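Local coordinates for protein sugar ABC transporter (Agrobacterium radiobacter, PDB 4RXT) that binds the sugar arabinose between its two lobes and probably delivers it to an ABC-type membrane transporter, at residues I137-P142 with F198-I203; N182-L187 with Q210-N215; M204-G209 with D230-F235; K222-D227 with A240-V245. All blocks are in the same frame, centred on the assembly; numbering follows the deposited sequence.

Contact 1: residues I137-P142 with F198-I203; sequences IITNTP and FASNLI. With ARA (alpha-L-arabinopyranose), chain B.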
loop_
_atom_site.group_PDB
_atom_site.type_symbol
_atom_site.label_atom_id
_atom_site.label_comp_id
_atom_site.label_asym_id
_atom_site.label_seq_id
_atom_site.Cartn_x
_atom_site.Cartn_y
_atom_site.Cartn_z
ATOM N N ILE A 137 -10.899 10.472 -6.262
ATOM C CA ILE A 137 -10.060 9.402 -5.835
ATOM C C ILE A 137 -9.394 8.790 -7.074
ATOM O O ILE A 137 -10.005 8.592 -8.114
ATOM C CB ILE A 137 -10.805 8.338 -4.967
ATOM C CG1 ILE A 137 -9.881 7.189 -4.585
ATOM C CG2 ILE A 137 -12.050 7.831 -5.658
ATOM C CD1 ILE A 137 -10.436 6.219 -3.557
ATOM N N ILE A 138 -8.098 8.523 -6.927
ATOM C CA ILE A 138 -7.314 7.898 -7.971
ATOM C C ILE A 138 -6.581 6.693 -7.370
ATOM O O ILE A 138 -5.824 6.830 -6.382
ATOM C CB ILE A 138 -6.310 8.880 -8.634
ATOM C CG1 ILE A 138 -7.009 10.165 -9.089
ATOM C CG2 ILE A 138 -5.567 8.180 -9.787
ATOM C CD1 ILE A 138 -6.051 11.268 -9.473
ATOM N N THR A 139 -6.819 5.545 -7.991
ATOM C CA THR A 139 -6.377 4.216 -7.574
ATOM C C THR A 139 -5.425 3.626 -8.621
ATOM O O THR A 139 -5.675 3.691 -9.817
ATOM C CB THR A 139 -7.595 3.283 -7.311
ATOM O OG1 THR A 139 -8.419 3.891 -6.317
ATOM C CG2 THR A 139 -7.156 1.916 -6.854
ATOM N N ASN A 140 -4.321 3.080 -8.137
ATOM C CA ASN A 140 -3.184 2.625 -8.972
ATOM C C ASN A 140 -3.603 1.672 -10.091
ATOM O O ASN A 140 -3.214 1.779 -11.184
ATOM C CB ASN A 140 -2.144 1.942 -8.049
ATOM C CG ASN A 140 -0.816 1.653 -8.700
ATOM O OD1 ASN A 140 -0.190 0.662 -8.403
ATOM N ND2 ASN A 140 -0.400 2.499 -9.519
ATOM N N THR A 141 -4.432 0.695 -9.719
ATOM C CA THR A 141 -4.852 -0.380 -10.626
ATOM C C THR A 141 -6.086 -1.056 -9.983
ATOM O O THR A 141 -6.234 -1.040 -8.753
ATOM C CB THR A 141 -3.707 -1.397 -10.854
ATOM O OG1 THR A 141 -4.063 -2.373 -11.858
ATOM C CG2 THR A 141 -3.280 -2.086 -9.535
ATOM N N PRO A 142 -6.972 -1.654 -10.808
ATOM C CA PRO A 142 -8.156 -2.303 -10.205
ATOM C C PRO A 142 -7.887 -3.684 -9.596
ATOM O O PRO A 142 -6.949 -4.378 -9.972
ATOM C CB PRO A 142 -9.099 -2.447 -11.392
ATOM C CG PRO A 142 -8.208 -2.628 -12.531
ATOM C CD PRO A 142 -7.039 -1.694 -12.278
ATOM N N PHE A 198 -7.702 12.083 -3.255
ATOM C CA PHE A 198 -7.104 10.938 -2.538
ATOM C C PHE A 198 -6.381 10.048 -3.540
ATOM O O PHE A 198 -6.989 9.520 -4.451
ATOM C CB PHE A 198 -8.217 10.163 -1.778
ATOM C CG PHE A 198 -7.730 8.944 -1.059
ATOM C CD1 PHE A 198 -6.494 8.903 -0.429
ATOM C CD2 PHE A 198 -8.534 7.819 -0.998
ATOM C CE1 PHE A 198 -6.062 7.776 0.244
ATOM C CE2 PHE A 198 -8.114 6.675 -0.321
ATOM C CZ PHE A 198 -6.883 6.646 0.307
ATOM N N ALA A 199 -5.056 9.947 -3.368
ATOM C CA ALA A 199 -4.108 9.128 -4.172
ATOM C C ALA A 199 -3.670 7.964 -3.292
ATOM O O ALA A 199 -2.873 8.111 -2.384
ATOM C CB ALA A 199 -2.900 9.967 -4.594
ATOM N N SER A 200 -4.262 6.790 -3.536
ATOM C CA SER A 200 -4.340 5.802 -2.457
ATOM C C SER A 200 -3.167 4.814 -2.301
ATOM O O SER A 200 -3.287 3.834 -1.573
ATOM C CB SER A 200 -5.609 5.005 -2.567
ATOM O OG SER A 200 -5.579 4.286 -3.779
ATOM N N ASN A 201 -2.057 5.070 -2.993
ATOM C CA ASN A 201 -0.824 4.335 -2.722
ATOM C C ASN A 201 0.394 5.198 -3.100
ATOM O O ASN A 201 0.236 6.292 -3.623
ATOM C CB ASN A 201 -0.842 2.949 -3.397
ATOM C CG ASN A 201 -0.430 2.987 -4.867
ATOM O OD1 ASN A 201 -0.639 3.985 -5.565
ATOM N ND2 ASN A 201 0.165 1.917 -5.334
ATOM N N LEU A 202 1.582 4.646 -2.904
ATOM C CA LEU A 202 2.799 5.424 -3.170
ATOM C C LEU A 202 2.841 5.934 -4.621
ATOM O O LEU A 202 3.216 7.066 -4.890
ATOM C CB LEU A 202 4.016 4.564 -2.909
ATOM C CG LEU A 202 5.362 5.195 -3.265
ATOM C CD1 LEU A 202 5.535 6.419 -2.396
ATOM C CD2 LEU A 202 6.457 4.170 -3.044
ATOM N N ILE A 203 2.524 5.048 -5.551
ATOM C CA ILE A 203 2.681 5.309 -6.969
ATOM C C ILE A 203 1.762 6.438 -7.416
ATOM O O ILE A 203 2.137 7.337 -8.135
ATOM C CB ILE A 203 2.452 4.027 -7.825
ATOM C CG1 ILE A 203 3.325 2.854 -7.323
ATOM C CG2 ILE A 203 2.690 4.305 -9.308
ATOM C CD1 ILE A 203 4.801 3.192 -7.206
HETATM C C1 ARA B . 1.281 0.321 -1.075
HETATM C C2 ARA B . 0.164 -0.730 -0.919
HETATM C C3 ARA B . 0.431 -1.892 -1.861
HETATM C C4 ARA B . 0.662 -1.410 -3.304
HETATM C C5 ARA B . 0.909 0.039 -3.359
HETATM O O1 ARA B . 0.461 1.376 -0.586
HETATM O O2 ARA B . 0.125 -1.237 0.428
HETATM O O3 ARA B . -0.644 -2.836 -1.724
HETATM O O4 ARA B . -0.513 -1.491 -4.114
HETATM O O5 ARA B . 1.822 0.546 -2.371
HETATM O O HOH W 1 -8.007 3.127 -3.652
HETATM O O HOH W 2 -3.604 3.546 -5.415
#

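Contact 2: residues N182-L187 with Q210-N215; sequences NIMTDL and QAIAEN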
loop_
_atom_site.group_PDB
_atom_site.type_symbol
_atom_site.label_atom_id
_atom_site.label_comp_id
_atom_site.label_asym_id
_atom_site.label_seq_id
_atom_site.Cartn_x
_atom_site.Cartn_y
_atom_site.Cartn_z
ATOM N N ASN A 182 -1.025 12.202 -15.535
ATOM C CA ASN A 182 -1.893 12.535 -16.645
ATOM C C ASN A 182 -3.375 12.545 -16.257
ATOM O O ASN A 182 -4.075 13.456 -16.636
ATOM C CB ASN A 182 -1.648 11.580 -17.817
ATOM C CG ASN A 182 -0.305 11.770 -18.514
ATOM O OD1 ASN A 182 0.350 12.798 -18.429
ATOM N ND2 ASN A 182 0.082 10.734 -19.249
ATOM N N ILE A 183 -3.806 11.571 -15.463
ATOM C CA ILE A 183 -5.197 11.540 -14.990
ATOM C C ILE A 183 -5.467 12.815 -14.188
ATOM O O ILE A 183 -6.468 13.472 -14.387
ATOM C CB ILE A 183 -5.446 10.331 -14.124
ATOM C CG1 ILE A 183 -5.498 9.068 -14.985
ATOM C CG2 ILE A 183 -6.805 10.450 -13.449
ATOM C CD1 ILE A 183 -5.403 7.784 -14.202
ATOM N N MET A 184 -4.541 13.181 -13.283
ATOM C CA MET A 184 -4.771 14.344 -12.437
ATOM C C MET A 184 -4.895 15.619 -13.270
ATOM O O MET A 184 -5.827 16.427 -13.066
ATOM C CB MET A 184 -3.666 14.488 -11.366
ATOM C CG MET A 184 -3.880 15.648 -10.404
ATOM S SD MET A 184 -5.211 15.447 -9.189
ATOM C CE MET A 184 -6.760 15.347 -10.019
ATOM N N THR A 185 -3.992 15.768 -14.240
ATOM C CA THR A 185 -3.984 16.948 -15.104
ATOM C C THR A 185 -5.289 17.002 -15.941
ATOM O O THR A 185 -5.897 18.072 -16.101
ATOM C CB THR A 185 -2.720 16.941 -16.004
ATOM O OG1 THR A 185 -1.528 16.892 -15.183
ATOM C CG2 THR A 185 -2.651 18.220 -16.777
ATOM N N ASP A 186 -5.717 15.827 -16.423
ATOM C CA ASP A 186 -6.940 15.722 -17.235
ATOM C C ASP A 186 -8.160 16.098 -16.411
ATOM O O ASP A 186 -9.008 16.880 -16.850
ATOM C CB ASP A 186 -7.176 14.296 -17.790
ATOM C CG ASP A 186 -6.158 13.866 -18.872
ATOM O OD1 ASP A 186 -5.302 14.679 -19.298
ATOM O OD2 ASP A 186 -6.228 12.685 -19.316
ATOM N N LEU A 187 -8.202 15.567 -15.204
ATOM C CA LEU A 187 -9.345 15.745 -14.298
ATOM C C LEU A 187 -9.548 17.193 -13.951
ATOM O O LEU A 187 -10.632 17.729 -14.008
ATOM C CB LEU A 187 -9.203 14.909 -13.000
ATOM C CG LEU A 187 -9.471 13.398 -13.067
ATOM C CD1 LEU A 187 -9.196 12.717 -11.729
ATOM C CD2 LEU A 187 -10.872 13.092 -13.576
ATOM N N GLN A 210 3.238 15.093 -8.250
ATOM C CA GLN A 210 4.041 15.683 -9.346
ATOM C C GLN A 210 3.176 16.648 -10.156
ATOM O O GLN A 210 3.581 17.741 -10.496
ATOM C CB GLN A 210 4.670 14.610 -10.228
ATOM C CG GLN A 210 5.732 15.089 -11.218
ATOM C CD GLN A 210 7.046 15.491 -10.575
ATOM O OE1 GLN A 210 7.624 14.740 -9.783
ATOM N NE2 GLN A 210 7.548 16.646 -10.952
ATOM N N ALA A 211 1.957 16.239 -10.481
ATOM C CA ALA A 211 1.040 17.104 -11.241
ATOM C C ALA A 211 0.727 18.428 -10.511
ATOM O O ALA A 211 0.715 19.535 -11.105
ATOM C CB ALA A 211 -0.288 16.375 -11.528
ATOM N N ILE A 212 0.459 18.309 -9.206
ATOM C CA ILE A 212 0.189 19.487 -8.405
ATOM C C ILE A 212 1.429 20.394 -8.260
ATOM O O ILE A 212 1.310 21.616 -8.426
ATOM C CB ILE A 212 -0.362 19.076 -7.027
ATOM C CG1 ILE A 212 -1.732 18.351 -7.190
ATOM C CG2 ILE A 212 -0.551 20.282 -6.104
ATOM C CD1 ILE A 212 -2.747 18.989 -8.124
ATOM N N ALA A 213 2.594 19.800 -7.994
ATOM C CA ALA A 213 3.873 20.564 -7.873
ATOM C C ALA A 213 4.187 21.310 -9.179
ATOM O O ALA A 213 4.494 22.531 -9.179
ATOM C CB ALA A 213 5.031 19.629 -7.538
ATOM N N GLU A 214 4.137 20.585 -10.298
ATOM C CA GLU A 214 4.574 21.139 -11.586
ATOM C C GLU A 214 3.695 22.261 -12.067
ATOM O O GLU A 214 4.126 23.168 -12.744
ATOM C CB GLU A 214 4.655 20.050 -12.657
ATOM C CG GLU A 214 5.796 19.042 -12.471
ATOM C CD GLU A 214 5.753 17.908 -13.485
ATOM O OE1 GLU A 214 4.719 17.751 -14.192
ATOM O OE2 GLU A 214 6.773 17.175 -13.541
ATOM N N ASN A 215 2.427 22.219 -11.679
ATOM C CA ASN A 215 1.475 23.215 -12.105
ATOM C C ASN A 215 1.194 24.265 -11.061
ATOM O O ASN A 215 0.371 25.161 -11.265
ATOM C CB ASN A 215 0.180 22.507 -12.526
ATOM C CG ASN A 215 0.366 21.769 -13.818
ATOM O OD1 ASN A 215 0.558 22.386 -14.863
ATOM N ND2 ASN A 215 0.342 20.458 -13.762
HETATM O O HOH W 3 0.448 18.396 -15.934
#

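Contact 3: residues M204-G209 with D230-F235; sequences MAQGVG and DKTLGF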
loop_
_atom_site.group_PDB
_atom_site.type_symbol
_atom_site.label_atom_id
_atom_site.label_comp_id
_atom_site.label_asym_id
_atom_site.label_seq_id
_atom_site.Cartn_x
_atom_site.Cartn_y
_atom_site.Cartn_z
ATOM N N MET A 204 0.516 6.390 -6.952
ATOM C CA MET A 204 -0.379 7.489 -7.248
ATOM C C MET A 204 -0.014 8.784 -6.523
ATOM O O MET A 204 -0.143 9.888 -7.091
ATOM C CB MET A 204 -1.847 7.102 -6.986
ATOM C CG MET A 204 -2.422 6.029 -7.906
ATOM S SD MET A 204 -2.443 6.466 -9.700
ATOM C CE MET A 204 -0.862 5.788 -10.255
ATOM N N ALA A 205 0.457 8.670 -5.294
ATOM C CA ALA A 205 0.980 9.871 -4.613
ATOM C C ALA A 205 2.133 10.554 -5.374
ATOM O O ALA A 205 2.182 11.768 -5.474
ATOM C CB ALA A 205 1.421 9.518 -3.211
ATOM N N GLN A 206 3.029 9.752 -5.910
ATOM C CA GLN A 206 4.139 10.298 -6.727
ATOM C C GLN A 206 3.589 11.061 -7.910
ATOM O O GLN A 206 3.967 12.191 -8.151
ATOM C CB GLN A 206 5.035 9.158 -7.228
ATOM C CG GLN A 206 5.826 8.423 -6.148
ATOM C CD GLN A 206 6.402 7.091 -6.628
ATOM O OE1 GLN A 206 5.935 6.488 -7.613
ATOM N NE2 GLN A 206 7.443 6.641 -5.956
ATOM N N GLY A 207 2.762 10.415 -8.706
ATOM C CA GLY A 207 2.218 11.027 -9.911
ATOM C C GLY A 207 1.293 12.209 -9.703
ATOM O O GLY A 207 1.398 13.239 -10.374
ATOM N N VAL A 208 0.360 12.066 -8.765
ATOM C CA VAL A 208 -0.570 13.157 -8.457
ATOM C C VAL A 208 0.171 14.346 -7.814
ATOM O O VAL A 208 -0.058 15.517 -8.177
ATOM C CB VAL A 208 -1.702 12.664 -7.536
ATOM C CG1 VAL A 208 -2.577 13.814 -7.032
ATOM C CG2 VAL A 208 -2.520 11.648 -8.299
ATOM N N GLY A 209 1.056 14.052 -6.870
ATOM C CA GLY A 209 1.855 15.089 -6.264
ATOM C C GLY A 209 2.644 15.837 -7.319
ATOM O O GLY A 209 2.737 17.086 -7.261
ATOM N N ASP A 230 11.460 9.685 -1.037
ATOM C CA ASP A 230 12.114 11.003 -1.136
ATOM C C ASP A 230 11.207 12.002 -1.854
ATOM O O ASP A 230 11.004 13.110 -1.414
ATOM C CB ASP A 230 13.449 10.870 -1.903
ATOM C CG ASP A 230 14.606 10.418 -1.014
ATOM O OD1 ASP A 230 14.395 10.214 0.213
ATOM O OD2 ASP A 230 15.752 10.293 -1.534
ATOM N N LYS A 231 10.638 11.585 -2.967
ATOM C CA LYS A 231 9.829 12.478 -3.769
ATOM C C LYS A 231 8.570 12.932 -3.015
ATOM O O LYS A 231 8.261 14.140 -2.974
ATOM C CB LYS A 231 9.463 11.787 -5.061
ATOM C CG LYS A 231 8.569 12.604 -5.955
ATOM C CD LYS A 231 8.590 12.043 -7.378
ATOM C CE LYS A 231 7.209 11.698 -7.867
ATOM N NZ LYS A 231 7.334 10.575 -8.835
ATOM N N THR A 232 7.814 11.958 -2.487
ATOM C CA THR A 232 6.557 12.307 -1.807
ATOM C C THR A 232 6.800 13.085 -0.506
ATOM O O THR A 232 5.994 13.951 -0.142
ATOM C CB THR A 232 5.678 11.110 -1.551
ATOM O OG1 THR A 232 6.396 10.112 -0.823
ATOM C CG2 THR A 232 5.151 10.603 -2.884
ATOM N N LEU A 233 7.894 12.773 0.192
ATOM C CA LEU A 233 8.245 13.536 1.393
ATOM C C LEU A 233 8.641 14.966 1.006
ATOM O O LEU A 233 8.297 15.914 1.700
ATOM C CB LEU A 233 9.327 12.838 2.198
ATOM C CG LEU A 233 8.862 11.556 2.900
ATOM C CD1 LEU A 233 10.060 10.850 3.542
ATOM C CD2 LEU A 233 7.767 11.778 3.946
ATOM N N GLY A 234 9.291 15.126 -0.142
ATOM C CA GLY A 234 9.575 16.465 -0.688
ATOM C C GLY A 234 8.299 17.256 -0.956
ATOM O O GLY A 234 8.191 18.444 -0.630
ATOM N N PHE A 235 7.297 16.564 -1.499
ATOM C CA PHE A 235 6.002 17.194 -1.796
ATOM C C PHE A 235 5.253 17.551 -0.504
ATOM O O PHE A 235 4.542 18.559 -0.447
ATOM C CB PHE A 235 5.098 16.245 -2.622
ATOM C CG PHE A 235 5.592 15.975 -4.044
ATOM C CD1 PHE A 235 6.335 16.926 -4.748
ATOM C CD2 PHE A 235 5.293 14.804 -4.654
ATOM C CE1 PHE A 235 6.797 16.673 -6.028
ATOM C CE2 PHE A 235 5.709 14.545 -5.934
ATOM C CZ PHE A 235 6.460 15.467 -6.640
#

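Contact 4: residues K222-D227 with A240-V245; sequences KVIGFD and AIAGLV. With ARA (alpha-L-arabinopyranose), chain B.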
loop_
_atom_site.group_PDB
_atom_site.type_symbol
_atom_site.label_atom_id
_atom_site.label_comp_id
_atom_site.label_asym_id
_atom_site.label_seq_id
_atom_site.Cartn_x
_atom_site.Cartn_y
_atom_site.Cartn_z
ATOM N N LYS A 222 -5.852 20.128 -2.611
ATOM C CA LYS A 222 -5.272 19.406 -1.495
ATOM C C LYS A 222 -5.196 17.942 -1.807
ATOM O O LYS A 222 -6.226 17.327 -2.163
ATOM C CB LYS A 222 -6.079 19.645 -0.209
ATOM C CG LYS A 222 -5.989 21.087 0.337
ATOM C CD LYS A 222 -4.614 21.748 0.102
ATOM C CE LYS A 222 -3.987 22.466 1.245
ATOM N NZ LYS A 222 -2.976 23.369 0.611
ATOM N N VAL A 223 -4.014 17.357 -1.651
ATOM C CA VAL A 223 -3.785 15.933 -1.946
ATOM C C VAL A 223 -3.484 15.162 -0.693
ATOM O O VAL A 223 -2.635 15.569 0.078
ATOM C CB VAL A 223 -2.581 15.756 -2.901
ATOM C CG1 VAL A 223 -2.340 14.273 -3.182
ATOM C CG2 VAL A 223 -2.815 16.531 -4.196
ATOM N N ILE A 224 -4.230 14.082 -0.449
ATOM C CA ILE A 224 -3.866 13.092 0.530
ATOM C C ILE A 224 -3.361 11.852 -0.192
ATOM O O ILE A 224 -4.043 11.326 -1.044
ATOM C CB ILE A 224 -4.991 12.722 1.524
ATOM C CG1 ILE A 224 -5.456 13.974 2.270
ATOM C CG2 ILE A 224 -4.545 11.609 2.468
ATOM C CD1 ILE A 224 -4.454 14.587 3.256
ATOM N N GLY A 225 -2.148 11.423 0.131
ATOM C CA GLY A 225 -1.591 10.226 -0.457
ATOM C C GLY A 225 -1.338 9.147 0.586
ATOM O O GLY A 225 -1.819 9.218 1.728
ATOM N N PHE A 226 -0.624 8.125 0.140
ATOM C CA PHE A 226 -0.213 7.004 0.969
ATOM C C PHE A 226 1.303 6.817 0.802
ATOM O O PHE A 226 1.883 7.079 -0.287
ATOM C CB PHE A 226 -0.905 5.704 0.517
ATOM C CG PHE A 226 -1.916 5.138 1.486
ATOM C CD1 PHE A 226 -3.182 5.717 1.602
ATOM C CD2 PHE A 226 -1.630 4.023 2.250
ATOM C CE1 PHE A 226 -4.129 5.225 2.480
ATOM C CE2 PHE A 226 -2.592 3.511 3.132
ATOM C CZ PHE A 226 -3.842 4.109 3.229
ATOM N N ASP A 227 1.926 6.309 1.874
ATOM C CA ASP A 227 3.289 5.818 1.876
ATOM C C ASP A 227 4.288 6.971 1.832
ATOM O O ASP A 227 3.936 8.124 2.013
ATOM C CB ASP A 227 3.505 4.810 0.724
ATOM C CG ASP A 227 2.469 3.686 0.749
ATOM O OD1 ASP A 227 2.217 3.131 1.866
ATOM O OD2 ASP A 227 1.935 3.396 -0.342
ATOM N N ALA A 240 2.896 20.460 -1.925
ATOM C CA ALA A 240 2.177 19.795 -3.046
ATOM C C ALA A 240 1.323 18.620 -2.616
ATOM O O ALA A 240 0.375 18.288 -3.296
ATOM C CB ALA A 240 3.122 19.353 -4.152
ATOM N N ILE A 241 1.707 17.991 -1.507
ATOM C CA ILE A 241 0.913 16.962 -0.842
ATOM C C ILE A 241 0.576 17.477 0.551
ATOM O O ILE A 241 1.436 18.039 1.223
ATOM C CB ILE A 241 1.586 15.579 -0.809
ATOM C CG1 ILE A 241 1.627 15.006 -2.220
ATOM C CG2 ILE A 241 0.841 14.646 0.169
ATOM C CD1 ILE A 241 2.271 13.636 -2.342
ATOM N N ALA A 242 -0.682 17.319 0.986
ATOM C CA ALA A 242 -1.155 17.785 2.280
ATOM C C ALA A 242 -0.957 16.770 3.399
ATOM O O ALA A 242 -0.825 17.128 4.591
ATOM C CB ALA A 242 -2.625 18.177 2.191
ATOM N N GLY A 243 -0.970 15.494 3.026
ATOM C CA GLY A 243 -0.828 14.421 3.998
ATOM C C GLY A 243 -0.517 13.133 3.311
ATOM O O GLY A 243 -0.919 12.952 2.161
ATOM N N LEU A 244 0.161 12.241 4.043
ATOM C CA LEU A 244 0.442 10.885 3.590
ATOM C C LEU A 244 0.079 9.915 4.671
ATOM O O LEU A 244 0.566 10.043 5.814
ATOM C CB LEU A 244 1.938 10.699 3.313
ATOM C CG LEU A 244 2.503 11.513 2.144
ATOM C CD1 LEU A 244 4.026 11.543 2.188
ATOM C CD2 LEU A 244 2.015 11.005 0.786
ATOM N N VAL A 245 -0.768 8.922 4.328
ATOM C CA VAL A 245 -1.032 7.814 5.272
ATOM C C VAL A 245 0.097 6.805 5.145
ATOM O O VAL A 245 0.267 6.185 4.105
ATOM C CB VAL A 245 -2.381 7.135 5.051
ATOM C CG1 VAL A 245 -2.635 6.073 6.128
ATOM C CG2 VAL A 245 -3.521 8.168 5.047
HETATM C C1 ARA B . 1.281 0.321 -1.075
HETATM C C2 ARA B . 0.164 -0.730 -0.919
HETATM C C3 ARA B . 0.431 -1.892 -1.861
HETATM C C4 ARA B . 0.662 -1.410 -3.304
HETATM C C5 ARA B . 0.909 0.039 -3.359
HETATM O O1 ARA B . 0.461 1.376 -0.586
HETATM O O2 ARA B . 0.125 -1.237 0.428
HETATM O O3 ARA B . -0.644 -2.836 -1.724
HETATM O O4 ARA B . -0.513 -1.491 -4.114
HETATM O O5 ARA B . 1.822 0.546 -2.371
HETATM O O HOH W 4 -1.941 19.337 -1.913
#

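Contact 1: residues I137-P142 with F198-I203
I138 and F198 join two neighbouring parallel strands, 133-139 and 194-199, in the mixed sheet of one lobe, and the contact runs off the ends of both strands toward the bound arabinose. I138 N donates to F198 O at 2.9 Å, and S200 N returns a bond to I138 O at 3.2 Å; both are nearly straight, in the alternating pattern of parallel strands. On the sheet face that carries I137 and F198, the two side chains run side by side in the same direction, with I137 CD1 at 3.6 Å from F198 CD2. The phenyl ring is stacked further with F154.

Beyond the last bridge the strands splay, and water fills in. One water takes a hydrogen bond from N140 N and also joins S200 OG; a second links S200 OG to T139 OG1, 2.8 Å from the threonine oxygen. S200 OG, set between its own backbone N and carbonyl carbon (chi1 63°), is thereby held between the two waters.

N140 reaches over to N201 with its CG anti to the backbone N (chi1 -169°), and the two side chains cross at about a right angle, their amide planes 38° apart. N140 ND2 ends against I203 CG2 at 3.6 Å and has no polar partner, although it is buried. N201 OD1 caps the following helix by accepting from M204 N, and N201 also lines the arabinose pocket. A sugar-binding asparagine that also serves as N-cap at a strand-to-helix turn fits the carboxyl-end ligand cleft of a periplasmic binding protein fold.

Contact 2: residues N182-L187 with Q210-N215
M184 is the main apolar link between helix 177-190 and helix 202-214, whose local axes approach to 9.3 Å with their N-to-C directions 57° apart. Its CB lies 3.9 Å from A211 CB. The next atom, CG, is anti to the backbone N (chi1 -177°), which sets it against the facing helix: it meets A211 CB at 3.8 Å and I212 CD1 at 4.2 Å. From there the chain bends at both chi2 and chi3, taking SD and CE away from A211 and toward the sheet, where the side chain also packs on V136. The small methyl of A211 thus receives the first two side-chain carbons of M184, and the closest approach is made by carbons, not by the sulfur.

T185, one residue on, also approaches A211, its OG1 3.9 Å from A211 CB. That hydroxyl is bonded to L181 O in its own helix and to a water at 2.6 Å. The water accepts from N215 ND2, whose amide also donates to A211 O at 2.8 Å and so folds back over the helix end. The chemistry is therefore divided: dispersion contacts hold the buried side of the interface, while a single water supplies the polar connection at its rim.

Contact 3: residues M204-G209 with D230-F235
A205 begins the packing of helix 202-214 against helix 230-238; its CB rests 3.9 Å from T232 CG2. The local axes come within 9.3 Å of each other and cross at 48°. T232 turns this methyl to the partner helix because OG1 occupies the place between backbone N and carbonyl carbon (chi1 55°), leaving CG2 beside the backbone N.

At Q206 the contact becomes mixed. The methyl of T232 also faces Q206 N and lies 4.0 Å from Q206 CG. K231 crosses the glutamine side chain at about a right angle, bending at chi3 so that its CE comes to 3.3 Å from Q206 O. The glutamine amide looks elsewhere: NE2 is bonded to D229 OD2, just ahead of helix 230-238, while D229 OD1 accepts from T232 N. D229 therefore ties the start of that helix to its neighbour.

One turn later, G209 offers bare backbone to F235. Its C atom sits 3.6 Å above one face of the ring, offset toward the rim, while K231 O lies 3.4 Å above the opposite face. Q206 O approaches the edge, 3.7 Å from F235 CE2. With no side chain at G209, the phenyl lies directly on the helix backbone. The ring is thus wedged between backbone groups of both helices. These are consecutive helices of an alpha/beta lobe, separated in sequence by strand 222-226 and packed side by side over the sheet, an arrangement typical of the Rossmann-like lobes of periplasmic binding proteins.

Contact 4: residues K222-D227 with A240-V245
The beta-alpha-beta unit of strand 222-226, helix 230-238 and strand 243-246 closes here, as the residues from V223 to D227 pair with the returning chain, A242 to V245, in parallel bridges I224-G243, G225-L244 and F226-V245. V223 O accepts from A242 N at 2.8 Å and more weakly from G243 N; this doubled acceptor marks the entry into the strand. The ladder continues with G225 N to G243 O, V245 N to G225 O and D227 N to V245 O, all at 2.8 Å. D227 lies just past the strand, its N still paired.

I224 bends its chain at chi2 (-69°) to lay CD1 over G243, 3.7 Å from the glycine CA. Across the strands F226 and V245 run side by side: V245 CB stands over the centre of the phenyl ring in a CH-pi contact, 3.7 Å from the centroid. F226 also makes a cation-pi interaction with the sugar-binding R150.

D227 OD2 accepts from ARA O1 at 2.5 Å, and OD1 is bonded to Q247 NE2. L244 packs its CD1 against D227 O, which is buried without a polar partner. A regular backbone ladder therefore ends in a carboxylate steadied by Q247 through OD1, and weakly by L202 N at OD2, with OD2 facing the sugar hydroxyl.

All four contacts lie in one lobe. Contacts 1 and 4 belong to the same sheet: strands 194-199 and 222-226 are neighbours, with A199 N 2.9 Å from I224 O in a probable hydrogen bond. Both run toward arabinose, which they meet through N201 and D227. Contacts 2 and 3 lie in the helical layer, and helix 202-214 runs through contacts 1, 2 and 3. Contacts 2 and 3 touch where M184 SD packs on V208 CG1 at 3.8 Å. Contacts 3 and 4 have centres about 8 Å apart, and F235 O lies 3.1 Å from I241 N, a probable hydrogen bond. Contact 2 is away from the sugar site, its centre about 14 Å from those of contacts 1 and 4.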